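Local atomic coordinates of amidohydrolase (Xanthomonas campestris pv. campestris, PDB entry 4DZH), a protein that probably acts as a zinc-dependent hydrolase that removes the amino group from adenosine-type nucleosides such as 5'-methylthioadenosine. Residues V38-V48 against S372-L381; S195-P203 against L217-H228. One frame throughout, in Å; residues are numbered along the deposited sequence.

Contact 1 of 2, residues V38-V48 against S372-L381; sequences VAVSNGVIVAV and SIEVGKQADL
The carbonyl oxygen of Ile-45 is held twice by one loop: Gly-376 N donates to Ile-45 O over 2.8 Å within the carbonyl plane, and Val-375 CA adds a C-H contact to the same oxygen. The receiving element is a beta hairpin, 38-48, of the small beta domain that accompanies the barrel in amidohydrolases of this family. Its second strand lies outermost in its sheet, and the loop 372-381 runs antiparallel along that edge. Ile-45 N reaches Lys-377 O at 2.8 Å in a nearly straight bond (175° at the hydrogen), and Ala-379 N reaches Gly-43 O at 2.9 Å, which leaves Val-44 and Gln-378 facing each other as a non-hydrogen-bonded pair. Two glycines suit the tight bends. Gly-43, with positive phi, follows Asn-42 in the type I' turn of the hairpin, and Gly-376 takes the third place of the type II turn 374-377.

Beneath the backbone bonds, the side chains of Val-38, Val-40 and Ile-45 make an apolar face. Ile-45 swings CG1 beside its own backbone N (chi1 -58°), bringing CD1 to 4.0 Å from Ile-373 CG2. That Ile-373 methyl also meets Val-38 CG2 at 3.8 Å. Ala-379 is small enough for its CB to lie 3.5 Å from Val-40 CG1. A classic bulge sets Val-46 and Ala-47 both opposite Ala-39, and Val-375 CG2 rests against Val-46 O and Ala-47 N. Lys-377, whose first side-chain bond leads away from the hairpin, ties the loop to itself and to the residues just before it: NZ binds the carbonyls of Gly-367 and Ile-370, and it donates to Ser-372 OG, which in turn gives its proton to the anti lone pair of Glu-374 OE2 at 2.7 Å.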
loop_
_atom_site.group_PDB
_atom_site.type_symbol
_atom_site.label_atom_id
_atom_site.label_comp_id
_atom_site.label_asym_id
_atom_site.label_seq_id
_atom_site.Cartn_x
_atom_site.Cartn_y
_atom_site.Cartn_z
ATOM N N VAL A 38 13.437 -21.297 16.092
ATOM C CA VAL A 38 14.529 -21.404 15.141
ATOM C C VAL A 38 15.799 -21.208 15.900
ATOM O O VAL A 38 15.986 -20.197 16.569
ATOM C CB VAL A 38 14.421 -20.319 14.006
ATOM C CG1 VAL A 38 15.671 -20.334 13.095
ATOM C CG2 VAL A 38 13.208 -20.587 13.197
ATOM N N ALA A 39 16.673 -22.203 15.841
ATOM C CA ALA A 39 17.950 -22.075 16.523
ATOM C C ALA A 39 19.018 -21.637 15.534
ATOM O O ALA A 39 19.016 -22.048 14.372
ATOM C CB ALA A 39 18.359 -23.401 17.209
ATOM N N VAL A 40 19.952 -20.825 16.021
ATOM C CA VAL A 40 20.957 -20.200 15.171
ATOM C C VAL A 40 22.290 -20.271 15.877
ATOM O O VAL A 40 22.375 -20.041 17.093
ATOM C CB VAL A 40 20.577 -18.688 14.929
ATOM C CG1 VAL A 40 21.593 -18.027 14.010
ATOM C CG2 VAL A 40 19.158 -18.554 14.350
ATOM N N SER A 41 23.345 -20.653 15.139
ATOM C CA SER A 41 24.714 -20.623 15.681
ATOM C C SER A 41 25.616 -20.113 14.575
ATOM O O SER A 41 25.482 -20.534 13.427
ATOM C CB SER A 41 25.208 -22.013 16.111
ATOM O OG SER A 41 24.469 -22.472 17.228
ATOM N N ASN A 42 26.543 -19.219 14.916
ATOM C CA ASN A 42 27.493 -18.716 13.927
ATOM C C ASN A 42 26.786 -18.135 12.729
ATOM O O ASN A 42 27.263 -18.225 11.589
ATOM C CB ASN A 42 28.515 -19.818 13.555
ATOM C CG ASN A 42 29.224 -20.313 14.759
ATOM O OD1 ASN A 42 28.864 -21.342 15.330
ATOM N ND2 ASN A 42 30.203 -19.546 15.223
ATOM N N GLY A 43 25.639 -17.465 12.990
ATOM C CA GLY A 43 24.921 -16.822 11.909
ATOM C C GLY A 43 24.121 -17.768 11.046
ATOM O O GLY A 43 23.512 -17.369 10.067
ATOM N N VAL A 44 24.191 -19.065 11.351
ATOM C CA VAL A 44 23.552 -20.058 10.483
ATOM C C VAL A 44 22.360 -20.712 11.178
ATOM O O VAL A 44 22.399 -20.917 12.412
ATOM C CB VAL A 44 24.578 -21.172 10.116
ATOM C CG1 VAL A 44 23.938 -22.364 9.448
ATOM C CG2 VAL A 44 25.658 -20.604 9.177
ATOM N N ILE A 45 21.301 -21.003 10.425
ATOM C CA ILE A 45 20.150 -21.705 10.984
ATOM C C ILE A 45 20.546 -23.173 11.238
ATOM O O ILE A 45 20.924 -23.852 10.301
ATOM C CB ILE A 45 18.940 -21.663 10.028
ATOM C CG1 ILE A 45 18.579 -20.190 9.728
ATOM C CG2 ILE A 45 17.807 -22.505 10.595
ATOM C CD1 ILE A 45 17.436 -19.956 8.727
ATOM N N VAL A 46 20.427 -23.652 12.477
ATOM C CA VAL A 46 20.821 -25.022 12.799
ATOM C C VAL A 46 19.625 -25.927 13.146
ATOM O O VAL A 46 19.781 -27.144 13.319
ATOM C CB VAL A 46 21.888 -25.071 13.932
ATOM C CG1 VAL A 46 23.179 -24.395 13.449
ATOM C CG2 VAL A 46 21.383 -24.456 15.252
ATOM N N ALA A 47 18.431 -25.344 13.229
ATOM C CA ALA A 47 17.242 -26.120 13.564
ATOM C C ALA A 47 15.972 -25.288 13.439
ATOM O O ALA A 47 15.982 -24.085 13.739
ATOM C CB ALA A 47 17.339 -26.653 14.984
ATOM N N VAL A 48 14.891 -25.955 13.011
ATOM C CA VAL A 48 13.535 -25.381 12.949
ATOM C C VAL A 48 12.561 -26.453 13.470
ATOM O O VAL A 48 12.424 -27.520 12.859
ATOM C CB VAL A 48 13.098 -25.049 11.496
ATOM C CG1 VAL A 48 11.772 -24.295 11.496
ATOM C CG2 VAL A 48 14.177 -24.277 10.734
ATOM N N SER A 372 14.594 -18.870 2.674
ATOM C CA SER A 372 13.720 -19.811 3.354
ATOM C C SER A 372 14.331 -20.162 4.695
ATOM O O SER A 372 15.518 -19.898 4.917
ATOM C CB SER A 372 13.528 -21.068 2.501
ATOM O OG SER A 372 14.800 -21.607 2.149
ATOM N N ILE A 373 13.508 -20.666 5.615
ATOM C CA ILE A 373 13.988 -21.039 6.942
ATOM C C ILE A 373 14.252 -22.533 6.910
ATOM O O ILE A 373 13.362 -23.358 7.191
ATOM C CB ILE A 373 12.990 -20.663 8.074
ATOM C CG1 ILE A 373 12.551 -19.185 7.877
ATOM C CG2 ILE A 373 13.630 -20.905 9.450
ATOM C CD1 ILE A 373 11.684 -18.632 9.032
ATOM N N GLU A 374 15.472 -22.864 6.505
ATOM C CA GLU A 374 15.907 -24.257 6.353
ATOM C C GLU A 374 17.282 -24.356 6.995
ATOM O O GLU A 374 18.079 -23.415 6.914
ATOM C CB GLU A 374 15.983 -24.625 4.886
ATOM C CG GLU A 374 14.639 -24.572 4.146
ATOM C CD GLU A 374 14.756 -25.081 2.722
ATOM O OE1 GLU A 374 14.829 -26.315 2.537
ATOM O OE2 GLU A 374 14.826 -24.276 1.765
ATOM N N VAL A 375 17.548 -25.481 7.651
ATOM C CA VAL A 375 18.855 -25.723 8.264
ATOM C C VAL A 375 19.965 -25.511 7.232
ATOM O O VAL A 375 19.887 -25.981 6.075
ATOM C CB VAL A 375 18.926 -27.153 8.890
ATOM C CG1 VAL A 375 20.372 -27.500 9.281
ATOM C CG2 VAL A 375 17.997 -27.288 10.069
ATOM N N GLY A 376 20.989 -24.751 7.633
ATOM C CA GLY A 376 22.135 -24.508 6.793
ATOM C C GLY A 376 22.153 -23.178 6.097
ATOM O O GLY A 376 23.187 -22.721 5.586
ATOM N N LYS A 377 20.978 -22.552 6.027
ATOM C CA LYS A 377 20.913 -21.234 5.431
ATOM C C LYS A 377 21.279 -20.162 6.450
ATOM O O LYS A 377 21.240 -20.381 7.658
ATOM C CB LYS A 377 19.528 -20.961 4.848
ATOM C CG LYS A 377 19.185 -21.764 3.609
ATOM C CD LYS A 377 18.225 -20.995 2.705
ATOM C CE LYS A 377 17.986 -21.723 1.387
ATOM N NZ LYS A 377 16.939 -21.008 0.520
ATOM N N GLN A 378 21.613 -18.980 5.938
ATOM C CA GLN A 378 21.924 -17.833 6.795
ATOM C C GLN A 378 20.691 -17.353 7.545
ATOM O O GLN A 378 19.571 -17.401 7.020
ATOM C CB GLN A 378 22.429 -16.680 5.924
ATOM C CG GLN A 378 23.754 -16.965 5.196
ATOM C CD GLN A 378 24.927 -17.097 6.141
ATOM O OE1 GLN A 378 25.326 -16.136 6.794
ATOM N NE2 GLN A 378 25.511 -18.285 6.194
ATOM N N ALA A 379 20.909 -16.906 8.772
ATOM C CA ALA A 379 19.817 -16.487 9.646
ATOM C C ALA A 379 19.418 -15.037 9.352
ATOM O O ALA A 379 19.657 -14.148 10.160
ATOM C CB ALA A 379 20.205 -16.645 11.086
ATOM N N ASP A 380 18.870 -14.828 8.163
ATOM C CA ASP A 380 18.232 -13.547 7.795
ATOM C C ASP A 380 16.721 -13.721 8.051
ATOM O O ASP A 380 16.006 -14.380 7.259
ATOM C CB ASP A 380 18.439 -13.244 6.320
ATOM C CG ASP A 380 19.915 -12.929 5.936
ATOM O OD1 ASP A 380 20.874 -13.182 6.697
ATOM O OD2 ASP A 380 20.083 -12.374 4.813
ATOM N N LEU A 381 16.255 -13.133 9.144
ATOM C CA LEU A 381 14.937 -13.447 9.700
ATOM C C LEU A 381 14.241 -12.184 10.163
ATOM O O LEU A 381 14.916 -11.227 10.591
ATOM C CB LEU A 381 15.089 -14.368 10.905
ATOM C CG LEU A 381 15.832 -15.668 10.599
ATOM C CD1 LEU A 381 16.182 -16.402 11.870
ATOM C CD2 LEU A 381 14.964 -16.516 9.710
#

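Contact 2 of 2, residues S195-P203 against L217-H228; sequences STAFAPHAP and LADQLDMPVHLH. With ZN (zinc ion), chain H; ZN (zinc ion), chain E.
The Phe-198 ring carries the methyl of Met-223 on one face, CE standing 4.0 Å from the centroid, while Met-223 SD comes in obliquely as a Met-aromatic contact. Leu-217 CB and Leu-221 CD1 also approach the ring obliquely. At the other end, the edge of the His-228 ring is turned toward the face of His-201 in an offset edge-to-face pair, planes at 68°, and His-201 O lies close to the plane of the His-228 ring. Met-223 folds back at chi3 (76°), which helps carry its flexible thioether over the ring. This is a beta-alpha-beta unit of the TIM barrel: strand 195-200 runs parallel to strand 225-228, with His-226 N bonded to Phe-198 O at 2.7 Å. The helix between them ends in a Schellman motif at Asp-222, and Leu-221 O binds one zinc ion at 2.2 Å with His-185. His-228 NE2 binds the other zinc at 2.2 Å, together with His-79, His-81 and Asp-316. Because His-228 ND1 donates to His-201 O at 2.8 Å, carbonyl and metal together fix the ring's rotation, and NE2 is left to offer its lone pair to the zinc.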
loop_
_atom_site.group_PDB
_atom_site.type_symbol
_atom_site.label_atom_id
_atom_site.label_comp_id
_atom_site.label_asym_id
_atom_site.label_seq_id
_atom_site.Cartn_x
_atom_site.Cartn_y
_atom_site.Cartn_z
ATOM N N SER A 195 27.946 -9.566 -2.738
ATOM C CA SER A 195 28.346 -10.089 -4.040
ATOM C C SER A 195 28.158 -8.993 -5.097
ATOM O O SER A 195 27.509 -7.949 -4.842
ATOM C CB SER A 195 27.544 -11.343 -4.407
ATOM O OG SER A 195 27.837 -12.400 -3.502
ATOM N N THR A 196 28.711 -9.238 -6.283
ATOM C CA THR A 196 28.718 -8.198 -7.294
ATOM C C THR A 196 28.087 -8.660 -8.596
ATOM O O THR A 196 28.087 -9.856 -8.909
ATOM C CB THR A 196 30.138 -7.685 -7.576
ATOM O OG1 THR A 196 30.953 -8.736 -8.131
ATOM C CG2 THR A 196 30.783 -7.144 -6.278
ATOM N N ALA A 197 27.548 -7.700 -9.345
ATOM C CA ALA A 197 26.896 -8.015 -10.630
ATOM C C ALA A 197 27.244 -6.923 -11.624
ATOM O O ALA A 197 27.675 -5.844 -11.224
ATOM C CB ALA A 197 25.362 -8.035 -10.445
ATOM N N PHE A 198 27.105 -7.214 -12.920
ATOM C CA PHE A 198 27.117 -6.155 -13.902
ATOM C C PHE A 198 25.735 -5.550 -13.987
ATOM O O PHE A 198 24.736 -6.271 -13.951
ATOM C CB PHE A 198 27.512 -6.708 -15.252
ATOM C CG PHE A 198 29.010 -6.891 -15.409
ATOM C CD1 PHE A 198 29.830 -5.794 -15.702
ATOM C CD2 PHE A 198 29.600 -8.143 -15.234
ATOM C CE1 PHE A 198 31.209 -5.954 -15.833
ATOM C CE2 PHE A 198 30.976 -8.312 -15.362
ATOM C CZ PHE A 198 31.790 -7.230 -15.669
ATOM N N ALA A 199 25.676 -4.230 -14.124
ATOM C CA ALA A 199 24.413 -3.531 -14.266
ATOM C C ALA A 199 24.417 -2.631 -15.503
ATOM O O ALA A 199 24.418 -1.394 -15.384
ATOM C CB ALA A 199 24.101 -2.712 -13.004
ATOM N N PRO A 200 24.394 -3.236 -16.692
ATOM C CA PRO A 200 24.167 -2.353 -17.838
ATOM C C PRO A 200 22.818 -1.625 -17.674
ATOM O O PRO A 200 21.817 -2.204 -17.208
ATOM C CB PRO A 200 24.147 -3.322 -19.017
ATOM C CG PRO A 200 23.648 -4.641 -18.430
ATOM C CD PRO A 200 24.320 -4.658 -17.036
ATOM N N HIS A 201 22.799 -0.337 -17.984
ATOM C CA HIS A 201 21.662 0.478 -17.583
ATOM C C HIS A 201 20.339 0.077 -18.262
ATOM O O HIS A 201 19.340 -0.214 -17.585
ATOM C CB HIS A 201 21.944 1.972 -17.750
ATOM C CG HIS A 201 20.728 2.818 -17.556
ATOM N ND1 HIS A 201 20.031 3.390 -18.603
ATOM C CD2 HIS A 201 20.042 3.128 -16.429
ATOM C CE1 HIS A 201 18.976 4.031 -18.126
ATOM N NE2 HIS A 201 18.969 3.898 -16.808
ATOM N N ALA A 202 20.319 0.078 -19.589
ATOM C CA ALA A 202 19.105 -0.217 -20.348
ATOM C C ALA A 202 19.533 -0.531 -21.798
ATOM O O ALA A 202 20.662 -0.196 -22.211
ATOM C CB ALA A 202 18.173 0.986 -20.342
ATOM N N PRO A 203 18.659 -1.192 -22.568
ATOM C CA PRO A 203 19.057 -1.514 -23.955
ATOM C C PRO A 203 19.353 -0.255 -24.773
ATOM O O PRO A 203 20.190 -0.326 -25.708
ATOM C CB PRO A 203 17.826 -2.249 -24.495
ATOM C CG PRO A 203 17.213 -2.887 -23.250
ATOM C CD PRO A 203 17.374 -1.812 -22.198
ATOM N N LEU A 217 32.696 -10.767 -19.715
ATOM C CA LEU A 217 33.168 -10.602 -18.347
ATOM C C LEU A 217 32.249 -11.246 -17.317
ATOM O O LEU A 217 32.726 -11.767 -16.314
ATOM C CB LEU A 217 33.410 -9.120 -18.010
ATOM C CG LEU A 217 34.519 -8.427 -18.832
ATOM C CD1 LEU A 217 34.626 -6.946 -18.533
ATOM C CD2 LEU A 217 35.857 -9.105 -18.556
ATOM N N ALA A 218 30.944 -11.242 -17.565
ATOM C CA ALA A 218 30.033 -11.905 -16.625
ATOM C C ALA A 218 30.284 -13.429 -16.582
ATOM O O ALA A 218 30.210 -14.041 -15.521
ATOM C CB ALA A 218 28.607 -11.615 -16.970
ATOM N N ASP A 219 30.574 -14.047 -17.729
ATOM C CA ASP A 219 30.977 -15.456 -17.743
ATOM C C ASP A 219 32.360 -15.643 -17.111
ATOM O O ASP A 219 32.528 -16.479 -16.228
ATOM C CB ASP A 219 30.956 -16.013 -19.173
ATOM C CG ASP A 219 31.624 -17.392 -19.288
ATOM O OD1 ASP A 219 31.031 -18.388 -18.807
ATOM O OD2 ASP A 219 32.736 -17.477 -19.872
ATOM N N GLN A 220 33.336 -14.837 -17.523
ATOM C CA GLN A 220 34.696 -14.916 -16.973
ATOM C C GLN A 220 34.789 -14.741 -15.451
ATOM O O GLN A 220 35.553 -15.440 -14.774
ATOM C CB GLN A 220 35.581 -13.870 -17.651
ATOM C CG GLN A 220 37.006 -13.779 -17.128
ATOM C CD GLN A 220 37.796 -12.652 -17.785
ATOM O OE1 GLN A 220 37.747 -12.465 -19.007
ATOM N NE2 GLN A 220 38.520 -11.890 -16.973
ATOM N N LEU A 221 34.051 -13.773 -14.913
ATOM C CA LEU A 221 34.183 -13.444 -13.490
ATOM C C LEU A 221 33.066 -14.058 -12.667
ATOM O O LEU A 221 33.026 -13.894 -11.435
ATOM C CB LEU A 221 34.183 -11.932 -13.279
ATOM C CG LEU A 221 35.195 -11.152 -14.104
ATOM C CD1 LEU A 221 34.899 -9.667 -14.008
ATOM C CD2 LEU A 221 36.643 -11.460 -13.651
ATOM N N ASP A 222 32.151 -14.753 -13.342
ATOM C CA ASP A 222 31.024 -15.413 -12.680
ATOM C C ASP A 222 30.132 -14.413 -11.907
ATOM O O ASP A 222 30.037 -14.444 -10.657
ATOM C CB ASP A 222 31.512 -16.544 -11.770
ATOM C CG ASP A 222 30.370 -17.403 -11.245
ATOM O OD1 ASP A 222 29.344 -17.518 -11.954
ATOM O OD2 ASP A 222 30.510 -17.964 -10.129
ATOM N N MET A 223 29.510 -13.521 -12.685
ATOM C CA MET A 223 28.630 -12.474 -12.153
ATOM C C MET A 223 27.249 -12.476 -12.855
ATOM O O MET A 223 27.127 -12.749 -14.043
ATOM C CB MET A 223 29.299 -11.087 -12.280
ATOM C CG MET A 223 30.516 -10.839 -11.392
ATOM S SD MET A 223 31.522 -9.523 -12.105
ATOM C CE MET A 223 30.490 -8.121 -11.633
ATOM N N PRO A 224 26.176 -12.156 -12.118
ATOM C CA PRO A 224 24.881 -11.945 -12.775
ATOM C C PRO A 224 24.863 -10.649 -13.597
ATOM O O PRO A 224 25.790 -9.836 -13.451
ATOM C CB PRO A 224 23.914 -11.827 -11.585
ATOM C CG PRO A 224 24.615 -12.500 -10.461
ATOM C CD PRO A 224 26.054 -12.185 -10.652
ATOM N N VAL A 225 23.855 -10.488 -14.459
ATOM C CA VAL A 225 23.667 -9.286 -15.273
ATOM C C VAL A 225 22.316 -8.660 -14.909
ATOM O O VAL A 225 21.293 -9.252 -15.139
ATOM C CB VAL A 225 23.724 -9.651 -16.786
ATOM C CG1 VAL A 225 23.475 -8.431 -17.638
ATOM C CG2 VAL A 225 25.075 -10.296 -17.115
ATOM N N HIS A 226 22.325 -7.445 -14.344
ATOM C CA HIS A 226 21.109 -6.790 -13.808
ATOM C C HIS A 226 20.676 -5.676 -14.770
ATOM O O HIS A 226 21.357 -4.649 -14.848
ATOM C CB HIS A 226 21.521 -6.172 -12.464
ATOM C CG HIS A 226 20.421 -5.471 -11.709
ATOM N ND1 HIS A 226 20.637 -4.921 -10.449
ATOM C CD2 HIS A 226 19.134 -5.189 -12.017
ATOM C CE1 HIS A 226 19.523 -4.360 -10.019
ATOM N NE2 HIS A 226 18.592 -4.504 -10.950
ATOM N N LEU A 227 19.559 -5.863 -15.483
ATOM C CA LEU A 227 19.224 -5.005 -16.625
ATOM C C LEU A 227 17.764 -4.562 -16.656
ATOM O O LEU A 227 16.849 -5.402 -16.730
ATOM C CB LEU A 227 19.535 -5.752 -17.915
ATOM C CG LEU A 227 19.152 -5.131 -19.252
ATOM C CD1 LEU A 227 20.017 -3.931 -19.490
ATOM C CD2 LEU A 227 19.366 -6.162 -20.402
ATOM N N HIS A 228 17.521 -3.252 -16.644
ATOM C CA HIS A 228 16.176 -2.762 -16.983
ATOM C C HIS A 228 15.785 -3.226 -18.380
ATOM O O HIS A 228 16.462 -2.852 -19.352
ATOM C CB HIS A 228 16.092 -1.234 -16.960
ATOM C CG HIS A 228 16.428 -0.597 -15.645
ATOM N ND1 HIS A 228 17.559 0.168 -15.483
ATOM C CD2 HIS A 228 15.734 -0.499 -14.481
ATOM C CE1 HIS A 228 17.572 0.676 -14.263
ATOM N NE2 HIS A 228 16.481 0.289 -13.630
HETATM ZN ZN ZN H . 34.149 -14.005 -9.569
HETATM ZN ZN ZN E . 15.385 0.936 -11.873
HETATM O O HOH W 1 20.003 -2.080 -15.115
HETATM O O HOH W 2 32.138 -14.021 -8.788
HETATM O O HOH W 3 13.881 1.574 -13.067
HETATM O O HOH W 4 34.396 -14.551 -7.546
HETATM O O HOH W 5 35.851 -15.073 -10.508
#

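How the contacts relate
Contact 2 is buried within the TIM barrel and joins consecutive parts of one beta-alpha-beta unit, whereas contact 1, partly buried and away from the metal sites, joins parts of the chain more than 300 residues apart at the small beta domain. Their centres are about 29 Å apart and they do not touch, although along the chain contact 2 is nested inside the loop that contact 1 closes. Both use backbone hydrogen bonds beside a strand, but antiparallel in 38-48 with 372-381 and parallel in 195-203 with 217-228. Branched aliphatic residues and glycine turns dominate the first; the second adds aromatic, sulfur and histidine groups to its aliphatic contacts, and zinc is bound there.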